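Local coordinates for protein arsenate reductase (ArsC) (Archaeoglobus fulgidus, PDB 1Y1L) that probably reduces arsenate to arsenite in arsenic detoxification, using the fold of the low molecular weight phosphotyrosine phosphatases, at residues T92-E97 against E115-K120. Sequence-based numbering, arbitrary orientation.
Sequences TRWHIE and EERVKK. With CD (cadmium ion), chain H.
With CG of Trp94 set opposite its own carbonyl carbon (chi1 -69°), the indole extends from the strand toward the helix, while a kink at chi3 (92°) lets the Arg117 chain come from the helix to meet it, laid antiparallel along one face. The guanidinium stacks over the inner end of the indole, planes 25° apart and centred over Trp94 CB, with NE near the ring's rim 3.6 Å from Trp94 CG. This is an off-centre cation-pi contact, Arg117 CZ being 4.2 Å from the centroid of the five-membered ring. Farther out, Arg117 CB sits squarely over the six-membered ring in a CH-pi contact, 4.0 Å from its centroid. Val118 meets the far edge instead, its CG2 lying 4.2 Å from Trp94 CH2 near the ring plane. Arg117 NH2 comes within 3.4 Å of His95 O. The imidazole of His95 binds a cadmium ion through NE2 at 2.4 Å, shared with Asp88 of the second subunit; ND1 is hydrogen-bonded to Glu78 O. The helix segment runs nearly antiparallel to strand 91-95, its axis 11.2 Å away: a helix near the C-terminus packs on a parallel sheet of strand order 2-1-3-4, as in low molecular weight phosphotyrosine phosphatases, with Val118 reaching helix 12-21.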
loop_
_atom_site.group_PDB
_atom_site.type_symbol
_atom_site.label_atom_id
_atom_site.label_comp_id
_atom_site.label_asym_id
_atom_site.label_seq_id
_atom_site.Cartn_x
_atom_site.Cartn_y
_atom_site.Cartn_z
ATOM N N THR A 92 -5.064 -3.110 -10.366
ATOM C CA THR A 92 -4.196 -4.286 -10.462
ATOM C C THR A 92 -2.745 -3.853 -10.707
ATOM O O THR A 92 -2.450 -2.657 -10.834
ATOM C CB THR A 92 -4.607 -5.215 -11.619
ATOM O OG1 THR A 92 -6.033 -5.268 -11.728
ATOM C CG2 THR A 92 -4.104 -6.619 -11.367
ATOM N N ARG A 93 -1.842 -4.826 -10.787
ATOM C CA ARG A 93 -0.429 -4.545 -11.014
ATOM C C ARG A 93 0.190 -5.502 -12.020
ATOM O O ARG A 93 0.126 -6.718 -11.849
ATOM C CB ARG A 93 0.327 -4.634 -9.696
ATOM C CG ARG A 93 -0.157 -3.636 -8.660
ATOM C CD ARG A 93 0.544 -3.831 -7.335
ATOM N NE ARG A 93 0.156 -2.824 -6.349
ATOM C CZ ARG A 93 0.029 -3.063 -5.043
ATOM N NH1 ARG A 93 -0.327 -2.076 -4.226
ATOM N NH2 ARG A 93 0.244 -4.284 -4.550
ATOM N N TRP A 94 0.765 -4.954 -13.085
ATOM C CA TRP A 94 1.399 -5.785 -14.097
ATOM C C TRP A 94 2.879 -5.516 -14.105
ATOM O O TRP A 94 3.302 -4.397 -14.369
ATOM C CB TRP A 94 0.858 -5.469 -15.483
ATOM C CG TRP A 94 -0.543 -5.872 -15.691
ATOM C CD1 TRP A 94 -1.361 -6.498 -14.802
ATOM C CD2 TRP A 94 -1.325 -5.640 -16.867
ATOM N NE1 TRP A 94 -2.606 -6.659 -15.345
ATOM C CE2 TRP A 94 -2.614 -6.137 -16.611
ATOM C CE3 TRP A 94 -1.059 -5.052 -18.109
ATOM C CZ2 TRP A 94 -3.637 -6.064 -17.545
ATOM C CZ3 TRP A 94 -2.070 -4.978 -19.035
ATOM C CH2 TRP A 94 -3.347 -5.480 -18.750
ATOM N N HIS A 95 3.669 -6.531 -13.794
ATOM C CA HIS A 95 5.113 -6.365 -13.816
ATOM C C HIS A 95 5.575 -6.602 -15.255
ATOM O O HIS A 95 5.598 -7.734 -15.744
ATOM C CB HIS A 95 5.761 -7.337 -12.837
ATOM C CG HIS A 95 5.295 -7.159 -11.424
ATOM N ND1 HIS A 95 5.616 -6.051 -10.666
ATOM C CD2 HIS A 95 4.532 -7.946 -10.630
ATOM C CE1 HIS A 95 5.076 -6.167 -9.465
ATOM N NE2 HIS A 95 4.413 -7.309 -9.417
ATOM N N ILE A 96 5.870 -5.509 -15.949
ATOM C CA ILE A 96 6.291 -5.565 -17.338
ATOM C C ILE A 96 7.627 -4.866 -17.570
ATOM O O ILE A 96 7.828 -3.709 -17.181
ATOM C CB ILE A 96 5.224 -4.930 -18.245
ATOM C CG1 ILE A 96 3.898 -5.682 -18.088
ATOM C CG2 ILE A 96 5.675 -4.952 -19.689
ATOM C CD1 ILE A 96 2.750 -5.090 -18.864
ATOM N N GLU A 97 8.528 -5.594 -18.225
ATOM C CA GLU A 97 9.870 -5.126 -18.561
ATOM C C GLU A 97 9.819 -3.777 -19.233
ATOM O O GLU A 97 9.058 -3.577 -20.166
ATOM C CB GLU A 97 10.531 -6.139 -19.496
ATOM C CG GLU A 97 11.854 -5.712 -20.110
ATOM C CD GLU A 97 12.503 -6.826 -20.912
ATOM O OE1 GLU A 97 13.749 -6.897 -20.924
ATOM O OE2 GLU A 97 11.772 -7.631 -21.526
ATOM N N GLU A 115 -0.089 -7.549 -24.841
ATOM C CA GLU A 115 -1.170 -8.072 -25.670
ATOM C C GLU A 115 -1.771 -9.332 -25.079
ATOM O O GLU A 115 -2.978 -9.511 -25.107
ATOM C CB GLU A 115 -0.666 -8.349 -27.092
ATOM C CG GLU A 115 -1.778 -8.613 -28.105
ATOM C CD GLU A 115 -1.282 -8.708 -29.538
ATOM O OE1 GLU A 115 -0.206 -9.295 -29.757
ATOM O OE2 GLU A 115 -1.971 -8.205 -30.450
ATOM N N GLU A 116 -0.918 -10.233 -24.612
ATOM C CA GLU A 116 -1.369 -11.476 -24.003
ATOM C C GLU A 116 -2.170 -11.137 -22.757
ATOM O O GLU A 116 -3.135 -11.824 -22.419
ATOM C CB GLU A 116 -0.168 -12.327 -23.595
ATOM C CG GLU A 116 -0.535 -13.590 -22.828
ATOM C CD GLU A 116 0.456 -13.918 -21.713
ATOM O OE1 GLU A 116 1.520 -14.497 -22.005
ATOM O OE2 GLU A 116 0.175 -13.600 -20.536
ATOM N N ARG A 117 -1.728 -10.102 -22.055
ATOM C CA ARG A 117 -2.379 -9.673 -20.833
ATOM C C ARG A 117 -3.657 -8.904 -21.103
ATOM O O ARG A 117 -4.637 -9.081 -20.385
ATOM C CB ARG A 117 -1.417 -8.863 -19.953
ATOM C CG ARG A 117 -0.243 -9.699 -19.444
ATOM C CD ARG A 117 0.725 -8.934 -18.560
ATOM N NE ARG A 117 0.385 -9.029 -17.140
ATOM C CZ ARG A 117 1.281 -9.110 -16.155
ATOM N NH1 ARG A 117 0.872 -9.185 -14.898
ATOM N NH2 ARG A 117 2.584 -9.125 -16.421
ATOM N N VAL A 118 -3.653 -8.035 -22.107
ATOM C CA VAL A 118 -4.855 -7.274 -22.425
ATOM C C VAL A 118 -5.933 -8.228 -22.922
ATOM O O VAL A 118 -7.078 -8.145 -22.502
ATOM C CB VAL A 118 -4.590 -6.174 -23.473
ATOM C CG1 VAL A 118 -5.895 -5.564 -23.937
ATOM C CG2 VAL A 118 -3.721 -5.078 -22.872
ATOM N N LYS A 119 -5.549 -9.133 -23.813
ATOM C CA LYS A 119 -6.449 -10.133 -24.381
ATOM C C LYS A 119 -7.139 -10.886 -23.253
ATOM O O LYS A 119 -8.361 -11.023 -23.241
ATOM C CB LYS A 119 -5.637 -11.101 -25.247
ATOM C CG LYS A 119 -6.393 -12.258 -25.868
ATOM C CD LYS A 119 -5.495 -12.959 -26.873
ATOM C CE LYS A 119 -6.132 -14.218 -27.426
ATOM N NZ LYS A 119 -6.281 -15.275 -26.378
ATOM N N LYS A 120 -6.334 -11.382 -22.323
ATOM C CA LYS A 120 -6.829 -12.114 -21.170
ATOM C C LYS A 120 -7.753 -11.211 -20.324
ATOM O O LYS A 120 -8.876 -11.600 -19.979
ATOM C CB LYS A 120 -5.631 -12.600 -20.351
ATOM C CG LYS A 120 -5.978 -13.473 -19.172
ATOM C CD LYS A 120 -4.748 -13.771 -18.319
ATOM C CE LYS A 120 -5.146 -14.400 -16.982
ATOM N NZ LYS A 120 -3.979 -14.635 -16.088
HETATM CD CD CD H . 4.564 -7.097 -7.042
#